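Nonstructural protein 2 (Human rotavirus C, PDB 2GU0) probably binds single-stranded RNA, hydrolyses nucleoside triphosphates and unwinds RNA helices as an octamer, helping to build the viral factories in which the genome is replicated and packaged. Local coordinates at residues E112-R117 against V133-I138; F164-L169 against T200-Y205; K212-S217 against S229-H234. All blocks are in the same frame, centred on the assembly; numbering follows the deposited sequence.

Contact 1: residues E112-R117 against V133-I138; sequences ENLLCR and VKAVMI
L114 packs on A135 and V136 without a polar bond, while one polar hold of its helix lies three residues on at R117, whose NH1 is gripped by the carbonyl oxygens of P150 and T152 and whose NE forms a salt bridge with D123. L114 carries the contact. Its CG stands beside the backbone N (chi1 -74°) and the chain runs on extended, which brings both methyls to the facing helix. There the fork straddles A135 and V136: L114 CD2 rests 3.8 Å from A135 CB, and the other branch lies over the backbone, L114 CD1 being 3.5 Å from A135 O and 3.7 Å from V136 CA. That same L114 CD1 is 4.0 Å from V136 CG2. Alanine suits its place because a single methyl lets leucine come close to the main chain; L114 CA and V136 CA are 7.3 Å apart. Valine adds a short apolar wall beside it. This is plain helix-helix packing within the N-terminal region, joining helix 108-119 to helix 129-139. Both also border helix 74-90, which receives L115 on L82, V136 on T86 and V133 on M89, while R117 packs on L48 of a second subunit.

Contact 2: residues F164-L169 against T200-Y205; sequences FTITKL and TAFAAY
Aromatic stacking leads this contact: the rings of F164 and F202 lie face to face, centroids 4.2 Å apart and planes only 9° from parallel. The stack is offset, so that F164 CG sits over the centre of the F202 ring and F202 CD2 over that of F164. In F202 the ring leaves the helix with CG anti to the backbone N (chi1 -178°), reaching out to the strand where its flat face can be used. Phenylalanine suits both places, since each ring offers a broad apolar face and asks for no polar partner.

A CH-pi contact reinforces the stack, F164 CB standing over the same face of F202 at 4.2 Å from the ring centroid.

Aliphatic packing completes the group. I166, two residues along the strand and hence on the same side as F164, meets the ring obliquely, I166 CD1 approaching F202 CE1 to 3.9 Å. Its extended chain suits this reach from the sheet, and the same methyl just touches the next turn of the helix, with I166 CD1 4.4 Å from Y205 CE2.

The segment axes pass 11.1 Å apart at 21°, helix lying nearly along strand on one face of the five-stranded antiparallel sheet of this HIT-clan domain. F164 and F202 both touch I186 of the central strand 182-188, the rings of F261 and F202 meet edge to face, Y205 stacks on Y159 of strand 157-160, and helix 293-307 covers A204 on another side of helix 196-209.

Contact 3: residues K212-S217 against S229-H234; sequences KFAAIS and SQLMSH
I216 reaches across to both L231 and H234, and its conformation decides which branch meets which. CG1 is flanked by both the backbone N and the carbonyl carbon (chi1 63°), and the side chain then continues extended, sending CD1 to the histidine: I216 CD1 is 3.6 Å from H234 CB and 3.7 Å from H234 CG. The two side chains run roughly perpendicular, the methyl meeting the ring obliquely. The other branch turns to leucine, I216 CG2 lying 3.7 Å from L231 CD1, with the two side chains alongside and pointing opposite ways. Beta-branching thus lets one residue serve two partners. L231 holds CG anti to its own backbone N (chi1 -159°) and spreads its fork against the A214 methyl, L231 CD1 and L231 CD2 each 4.1 Å from A214 CB. Alanine is short enough to leave the fork that space. Q230 is the N-cap residue, placing L231 in the first turn. Both segments probably belong to the RNA-binding region. A214 and I216 project from strand 213-216, outermost of the sheet within this chain, onto helix 231-243; strand 222-227 pairs alongside, W266 of helix 264-275 touches I216, L231 and H234, and I307 of a third subunit packs on L231.

Contacts 2 and 3 belong to one domain and lie on opposite faces of its sheet: helix 196-209 packs on one side, then leads into strand 213-216, whose A214 and I216 face helix 231-243 on the other. Their centres are 15 Å apart. Contact 1, in the N-terminal region, touches contact 2 where N113 ND2 meets L169 CD2 at 3.8 Å; its centre is 24 Å from that of contact 3. All three approach the predicted nucleotide site. The K185 side chain is about 8 Å from that of L114 and about 7 Å from that of I166; the side chain of the probable catalytic H222 is about 9 Å from that of F164, and that of R224 about 4 Å from that of I216.

Contact 1: residues E112-R117 against V133-I138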
loop_
_atom_site.group_PDB
_atom_site.type_symbol
_atom_site.label_atom_id
_atom_site.label_comp_id
_atom_site.label_asym_id
_atom_site.label_seq_id
_atom_site.Cartn_x
_atom_site.Cartn_y
_atom_site.Cartn_z
ATOM N N GLU A 112 -19.900 -0.572 -25.614
ATOM C CA GLU A 112 -18.886 -0.450 -24.586
ATOM C C GLU A 112 -18.422 0.991 -24.531
ATOM O O GLU A 112 -18.097 1.497 -23.465
ATOM C CB GLU A 112 -17.713 -1.395 -24.852
ATOM C CG GLU A 112 -16.435 -1.000 -24.127
ATOM C CD GLU A 112 -15.796 -2.129 -23.336
ATOM O OE1 GLU A 112 -15.884 -3.295 -23.764
ATOM O OE2 GLU A 112 -15.178 -1.843 -22.291
ATOM N N ASN A 113 -18.394 1.670 -25.670
ATOM C CA ASN A 113 -17.982 3.061 -25.635
ATOM C C ASN A 113 -19.089 3.919 -25.051
ATOM O O ASN A 113 -18.808 4.837 -24.277
ATOM C CB ASN A 113 -17.585 3.565 -27.020
ATOM C CG ASN A 113 -16.105 3.414 -27.280
ATOM O OD1 ASN A 113 -15.298 3.462 -26.349
ATOM N ND2 ASN A 113 -15.733 3.254 -28.542
ATOM N N LEU A 114 -20.344 3.626 -25.396
ATOM C CA LEU A 114 -21.442 4.407 -24.833
ATOM C C LEU A 114 -21.387 4.351 -23.307
ATOM O O LEU A 114 -21.654 5.350 -22.645
ATOM C CB LEU A 114 -22.797 3.906 -25.328
ATOM C CG LEU A 114 -23.175 4.248 -26.775
ATOM C CD1 LEU A 114 -24.476 3.567 -27.131
ATOM C CD2 LEU A 114 -23.314 5.731 -26.943
ATOM N N LEU A 115 -21.028 3.192 -22.752
ATOM C CA LEU A 115 -20.913 3.041 -21.299
ATOM C C LEU A 115 -19.972 4.084 -20.706
ATOM O O LEU A 115 -20.244 4.641 -19.644
ATOM C CB LEU A 115 -20.377 1.661 -20.918
ATOM C CG LEU A 115 -21.286 0.439 -20.990
ATOM C CD1 LEU A 115 -20.485 -0.784 -20.559
ATOM C CD2 LEU A 115 -22.496 0.639 -20.099
ATOM N N CYS A 116 -18.859 4.337 -21.390
ATOM C CA CYS A 116 -17.896 5.323 -20.926
ATOM C C CYS A 116 -18.498 6.708 -21.018
ATOM O O CYS A 116 -18.339 7.516 -20.111
ATOM C CB CYS A 116 -16.613 5.253 -21.757
ATOM S SG CYS A 116 -15.698 3.690 -21.529
ATOM N N ARG A 117 -19.199 6.990 -22.108
ATOM C CA ARG A 117 -19.813 8.304 -22.254
ATOM C C ARG A 117 -20.809 8.492 -21.130
ATOM O O ARG A 117 -20.859 9.539 -20.501
ATOM C CB ARG A 117 -20.554 8.447 -23.593
ATOM C CG ARG A 117 -19.680 8.631 -24.825
ATOM C CD ARG A 117 -20.518 9.107 -25.998
ATOM N NE ARG A 117 -21.183 10.361 -25.674
ATOM C CZ ARG A 117 -22.198 10.884 -26.355
ATOM N NH1 ARG A 117 -22.687 10.267 -27.420
ATOM N NH2 ARG A 117 -22.737 12.024 -25.954
ATOM N N VAL A 133 -31.115 6.825 -24.399
ATOM C CA VAL A 133 -31.914 5.750 -24.976
ATOM C C VAL A 133 -31.738 5.689 -26.493
ATOM O O VAL A 133 -31.616 4.607 -27.068
ATOM C CB VAL A 133 -33.412 5.927 -24.638
ATOM C CG1 VAL A 133 -34.218 4.794 -25.229
ATOM C CG2 VAL A 133 -33.599 5.960 -23.142
ATOM N N LYS A 134 -31.712 6.849 -27.143
ATOM C CA LYS A 134 -31.541 6.877 -28.596
ATOM C C LYS A 134 -30.169 6.377 -29.020
ATOM O O LYS A 134 -30.063 5.602 -29.967
ATOM C CB LYS A 134 -31.761 8.293 -29.145
ATOM C CG LYS A 134 -33.183 8.582 -29.584
ATOM C CD LYS A 134 -33.406 10.069 -29.824
ATOM C CE LYS A 134 -34.888 10.374 -30.049
ATOM N NZ LYS A 134 -35.139 11.837 -30.158
ATOM N N ALA A 135 -29.122 6.826 -28.327
ATOM C CA ALA A 135 -27.756 6.408 -28.647
ATOM C C ALA A 135 -27.611 4.888 -28.535
ATOM O O ALA A 135 -26.995 4.237 -29.392
ATOM C CB ALA A 135 -26.758 7.097 -27.711
ATOM N N VAL A 136 -28.184 4.336 -27.472
ATOM C CA VAL A 136 -28.129 2.905 -27.235
ATOM C C VAL A 136 -28.957 2.117 -28.235
ATOM O O VAL A 136 -28.545 1.048 -28.682
ATOM C CB VAL A 136 -28.618 2.556 -25.831
ATOM C CG1 VAL A 136 -28.750 1.053 -25.696
ATOM C CG2 VAL A 136 -27.663 3.111 -24.799
ATOM N N MET A 137 -30.135 2.622 -28.576
ATOM C CA MET A 137 -30.958 1.912 -29.540
ATOM C C MET A 137 -30.201 1.843 -30.850
ATOM O O MET A 137 -30.148 0.785 -31.475
ATOM C CB MET A 137 -32.307 2.600 -29.742
ATOM C CG MET A 137 -33.251 2.439 -28.567
ATOM S SD MET A 137 -33.453 0.719 -28.064
ATOM C CE MET A 137 -34.600 0.142 -29.277
ATOM N N ILE A 138 -29.612 2.961 -31.269
ATOM C CA ILE A 138 -28.837 2.956 -32.504
ATOM C C ILE A 138 -27.761 1.863 -32.385
ATOM O O ILE A 138 -27.666 0.980 -33.235
ATOM C CB ILE A 138 -28.157 4.334 -32.775
ATOM C CG1 ILE A 138 -29.194 5.346 -33.255
ATOM C CG2 ILE A 138 -27.075 4.199 -33.824
ATOM C CD1 ILE A 138 -28.630 6.732 -33.470
#

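Contact 2: residues F164-L169 against T200-Y205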
loop_
_atom_site.group_PDB
_atom_site.type_symbol
_atom_site.label_atom_id
_atom_site.label_comp_id
_atom_site.label_asym_id
_atom_site.label_seq_id
_atom_site.Cartn_x
_atom_site.Cartn_y
_atom_site.Cartn_z
ATOM N N PHE A 164 -18.820 19.345 -38.368
ATOM C CA PHE A 164 -18.396 17.987 -38.064
ATOM C C PHE A 164 -17.694 17.824 -36.731
ATOM O O PHE A 164 -17.331 18.804 -36.077
ATOM C CB PHE A 164 -17.455 17.467 -39.146
ATOM C CG PHE A 164 -17.912 17.746 -40.539
ATOM C CD1 PHE A 164 -17.637 18.972 -41.137
ATOM C CD2 PHE A 164 -18.577 16.770 -41.270
ATOM C CE1 PHE A 164 -18.013 19.225 -42.444
ATOM C CE2 PHE A 164 -18.956 17.002 -42.567
ATOM C CZ PHE A 164 -18.672 18.242 -43.167
ATOM N N THR A 165 -17.487 16.566 -36.352
ATOM C CA THR A 165 -16.792 16.224 -35.128
ATOM C C THR A 165 -16.042 14.924 -35.352
ATOM O O THR A 165 -16.608 13.963 -35.859
ATOM C CB THR A 165 -17.771 16.034 -33.961
ATOM O OG1 THR A 165 -18.399 17.282 -33.655
ATOM C CG2 THR A 165 -17.036 15.546 -32.729
ATOM N N ILE A 166 -14.764 14.886 -34.999
ATOM C CA ILE A 166 -13.996 13.655 -35.155
ATOM C C ILE A 166 -13.730 13.069 -33.770
ATOM O O ILE A 166 -13.209 13.746 -32.898
ATOM C CB ILE A 166 -12.645 13.902 -35.862
ATOM C CG1 ILE A 166 -12.870 14.497 -37.243
ATOM C CG2 ILE A 166 -11.902 12.592 -36.031
ATOM C CD1 ILE A 166 -11.587 14.695 -38.013
ATOM N N THR A 167 -14.102 11.815 -33.563
ATOM C CA THR A 167 -13.893 11.163 -32.274
ATOM C C THR A 167 -13.031 9.927 -32.428
ATOM O O THR A 167 -13.137 9.217 -33.421
ATOM C CB THR A 167 -15.220 10.749 -31.656
ATOM O OG1 THR A 167 -16.014 10.104 -32.654
ATOM C CG2 THR A 167 -15.960 11.971 -31.111
ATOM N N LYS A 168 -12.176 9.661 -31.449
ATOM C CA LYS A 168 -11.298 8.502 -31.532
ATOM C C LYS A 168 -11.924 7.187 -31.062
ATOM O O LYS A 168 -12.436 7.092 -29.954
ATOM C CB LYS A 168 -10.005 8.766 -30.755
ATOM C CG LYS A 168 -9.210 7.517 -30.454
ATOM C CD LYS A 168 -7.883 7.849 -29.814
ATOM C CE LYS A 168 -6.856 8.228 -30.855
ATOM N NZ LYS A 168 -6.620 7.090 -31.794
ATOM N N LEU A 169 -11.875 6.181 -31.929
ATOM C CA LEU A 169 -12.403 4.855 -31.632
ATOM C C LEU A 169 -11.211 3.991 -31.257
ATOM O O LEU A 169 -10.446 3.526 -32.117
ATOM C CB LEU A 169 -13.135 4.281 -32.851
ATOM C CG LEU A 169 -14.426 5.049 -33.148
ATOM C CD1 LEU A 169 -15.106 4.555 -34.410
ATOM C CD2 LEU A 169 -15.342 4.896 -31.961
ATOM N N THR A 200 -15.305 21.052 -48.205
ATOM C CA THR A 200 -13.952 21.092 -48.746
ATOM C C THR A 200 -12.897 21.454 -47.705
ATOM O O THR A 200 -11.806 20.889 -47.695
ATOM C CB THR A 200 -13.860 22.080 -49.926
ATOM O OG1 THR A 200 -14.663 21.598 -51.008
ATOM C CG2 THR A 200 -12.413 22.210 -50.402
ATOM N N ALA A 201 -13.211 22.395 -46.827
ATOM C CA ALA A 201 -12.245 22.758 -45.808
ATOM C C ALA A 201 -11.926 21.509 -44.976
ATOM O O ALA A 201 -10.766 21.169 -44.742
ATOM C CB ALA A 201 -12.806 23.858 -44.931
ATOM N N PHE A 202 -12.978 20.824 -44.546
ATOM C CA PHE A 202 -12.849 19.619 -43.744
ATOM C C PHE A 202 -12.053 18.549 -44.516
ATOM O O PHE A 202 -11.174 17.881 -43.956
ATOM C CB PHE A 202 -14.257 19.122 -43.388
ATOM C CG PHE A 202 -14.279 17.904 -42.520
ATOM C CD1 PHE A 202 -13.839 17.965 -41.200
ATOM C CD2 PHE A 202 -14.722 16.687 -43.026
ATOM C CE1 PHE A 202 -13.840 16.827 -40.397
ATOM C CE2 PHE A 202 -14.727 15.553 -42.239
ATOM C CZ PHE A 202 -14.284 15.619 -40.919
ATOM N N ALA A 203 -12.369 18.404 -45.803
ATOM C CA ALA A 203 -11.711 17.437 -46.682
ATOM C C ALA A 203 -10.209 17.669 -46.658
ATOM O O ALA A 203 -9.419 16.727 -46.582
ATOM C CB ALA A 203 -12.236 17.592 -48.106
ATOM N N ALA A 204 -9.831 18.941 -46.728
ATOM C CA ALA A 204 -8.436 19.335 -46.696
ATOM C C ALA A 204 -7.916 19.121 -45.287
ATOM O O ALA A 204 -6.785 18.693 -45.097
ATOM C CB ALA A 204 -8.300 20.792 -47.085
ATOM N N TYR A 205 -8.752 19.411 -44.294
ATOM C CA TYR A 205 -8.339 19.232 -42.913
ATOM C C TYR A 205 -7.910 17.804 -42.632
ATOM O O TYR A 205 -6.857 17.589 -42.041
ATOM C CB TYR A 205 -9.449 19.597 -41.926
ATOM C CG TYR A 205 -9.015 19.393 -40.492
ATOM C CD1 TYR A 205 -8.325 20.383 -39.808
ATOM C CD2 TYR A 205 -9.198 18.161 -39.854
ATOM C CE1 TYR A 205 -7.816 20.152 -38.521
ATOM C CE2 TYR A 205 -8.691 17.916 -38.572
ATOM C CZ TYR A 205 -8.002 18.914 -37.917
ATOM O OH TYR A 205 -7.479 18.675 -36.675
#

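Contact 3: residues K212-S217 against S229-H234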
loop_
_atom_site.group_PDB
_atom_site.type_symbol
_atom_site.label_atom_id
_atom_site.label_comp_id
_atom_site.label_asym_id
_atom_site.label_seq_id
_atom_site.Cartn_x
_atom_site.Cartn_y
_atom_site.Cartn_z
ATOM N N LYS A 212 -2.827 9.097 -43.424
ATOM C CA LYS A 212 -2.776 7.637 -43.535
ATOM C C LYS A 212 -4.170 7.008 -43.652
ATOM O O LYS A 212 -4.304 5.811 -43.936
ATOM C CB LYS A 212 -2.069 7.035 -42.314
ATOM C CG LYS A 212 -0.563 7.197 -42.290
ATOM C CD LYS A 212 0.003 6.545 -41.037
ATOM C CE LYS A 212 1.530 6.465 -41.063
ATOM N NZ LYS A 212 2.109 5.907 -39.786
ATOM N N PHE A 213 -5.203 7.816 -43.450
ATOM C CA PHE A 213 -6.573 7.320 -43.483
ATOM C C PHE A 213 -7.434 7.726 -44.661
ATOM O O PHE A 213 -7.113 8.635 -45.414
ATOM C CB PHE A 213 -7.302 7.744 -42.214
ATOM C CG PHE A 213 -6.579 7.407 -40.958
ATOM C CD1 PHE A 213 -5.440 8.100 -40.596
ATOM C CD2 PHE A 213 -7.059 6.422 -40.113
ATOM C CE1 PHE A 213 -4.797 7.825 -39.418
ATOM C CE2 PHE A 213 -6.413 6.141 -38.925
ATOM C CZ PHE A 213 -5.277 6.850 -38.579
ATOM N N ALA A 214 -8.554 7.031 -44.791
ATOM C CA ALA A 214 -9.527 7.290 -45.840
ATOM C C ALA A 214 -10.888 7.280 -45.161
ATOM O O ALA A 214 -11.230 6.336 -44.456
ATOM C CB ALA A 214 -9.462 6.207 -46.907
ATOM N N ALA A 215 -11.651 8.343 -45.359
ATOM C CA ALA A 215 -12.966 8.448 -44.762
ATOM C C ALA A 215 -13.953 7.712 -45.643
ATOM O O ALA A 215 -14.163 8.089 -46.801
ATOM C CB ALA A 215 -13.354 9.897 -44.640
ATOM N N ILE A 216 -14.553 6.656 -45.096
ATOM C CA ILE A 216 -15.523 5.857 -45.837
ATOM C C ILE A 216 -16.913 5.914 -45.207
ATOM O O ILE A 216 -17.108 6.518 -44.150
ATOM C CB ILE A 216 -15.091 4.376 -45.905
ATOM C CG1 ILE A 216 -15.038 3.784 -44.504
ATOM C CG2 ILE A 216 -13.733 4.254 -46.568
ATOM C CD1 ILE A 216 -14.596 2.334 -44.469
ATOM N N SER A 217 -17.881 5.295 -45.872
ATOM C CA SER A 217 -19.240 5.234 -45.361
ATOM C C SER A 217 -19.841 3.881 -45.664
ATOM O O SER A 217 -19.724 3.383 -46.781
ATOM C CB SER A 217 -20.126 6.298 -45.986
ATOM O OG SER A 217 -21.479 6.068 -45.623
ATOM N N SER A 229 -4.241 0.626 -45.423
ATOM C CA SER A 229 -3.966 -0.804 -45.375
ATOM C C SER A 229 -5.164 -1.551 -44.802
ATOM O O SER A 229 -5.014 -2.587 -44.176
ATOM C CB SER A 229 -2.743 -1.074 -44.498
ATOM O OG SER A 229 -3.015 -0.777 -43.138
ATOM N N GLN A 230 -6.357 -1.015 -45.004
ATOM C CA GLN A 230 -7.572 -1.647 -44.494
ATOM C C GLN A 230 -8.710 -1.348 -45.436
ATOM O O GLN A 230 -9.751 -1.990 -45.394
ATOM C CB GLN A 230 -7.938 -1.092 -43.119
ATOM C CG GLN A 230 -6.919 -1.344 -42.034
ATOM C CD GLN A 230 -6.772 -2.808 -41.724
ATOM O OE1 GLN A 230 -7.768 -3.515 -41.499
ATOM N NE2 GLN A 230 -5.530 -3.281 -41.697
ATOM N N LEU A 231 -8.502 -0.346 -46.274
ATOM C CA LEU A 231 -9.502 0.077 -47.237
ATOM C C LEU A 231 -10.148 -1.118 -47.953
ATOM O O LEU A 231 -11.366 -1.150 -48.118
ATOM C CB LEU A 231 -8.859 1.056 -48.228
ATOM C CG LEU A 231 -9.778 2.001 -49.002
ATOM C CD1 LEU A 231 -10.873 2.548 -48.098
ATOM C CD2 LEU A 231 -8.946 3.128 -49.577
ATOM N N MET A 232 -9.342 -2.099 -48.363
ATOM C CA MET A 232 -9.874 -3.290 -49.032
ATOM C C MET A 232 -10.917 -3.980 -48.154
ATOM O O MET A 232 -12.090 -4.058 -48.512
ATOM C CB MET A 232 -8.754 -4.285 -49.347
ATOM C CG MET A 232 -8.020 -4.021 -50.652
ATOM S SD MET A 232 -9.070 -4.187 -52.114
ATOM C CE MET A 232 -9.142 -5.962 -52.215
ATOM N N SER A 233 -10.472 -4.479 -47.004
ATOM C CA SER A 233 -11.335 -5.161 -46.044
ATOM C C SER A 233 -12.723 -4.557 -45.924
ATOM O O SER A 233 -13.723 -5.242 -46.099
ATOM C CB SER A 233 -10.675 -5.157 -44.675
ATOM O OG SER A 233 -9.387 -5.724 -44.765
ATOM N N HIS A 234 -12.777 -3.275 -45.601
ATOM C CA HIS A 234 -14.046 -2.585 -45.462
ATOM C C HIS A 234 -14.780 -2.602 -46.788
ATOM O O HIS A 234 -16.011 -2.576 -46.832
ATOM C CB HIS A 234 -13.801 -1.145 -45.021
ATOM C CG HIS A 234 -13.258 -1.032 -43.634
ATOM N ND1 HIS A 234 -14.065 -1.045 -42.519
ATOM C CD2 HIS A 234 -11.986 -0.945 -43.181
ATOM C CE1 HIS A 234 -13.313 -0.972 -41.436
ATOM N NE2 HIS A 234 -12.048 -0.910 -41.810
#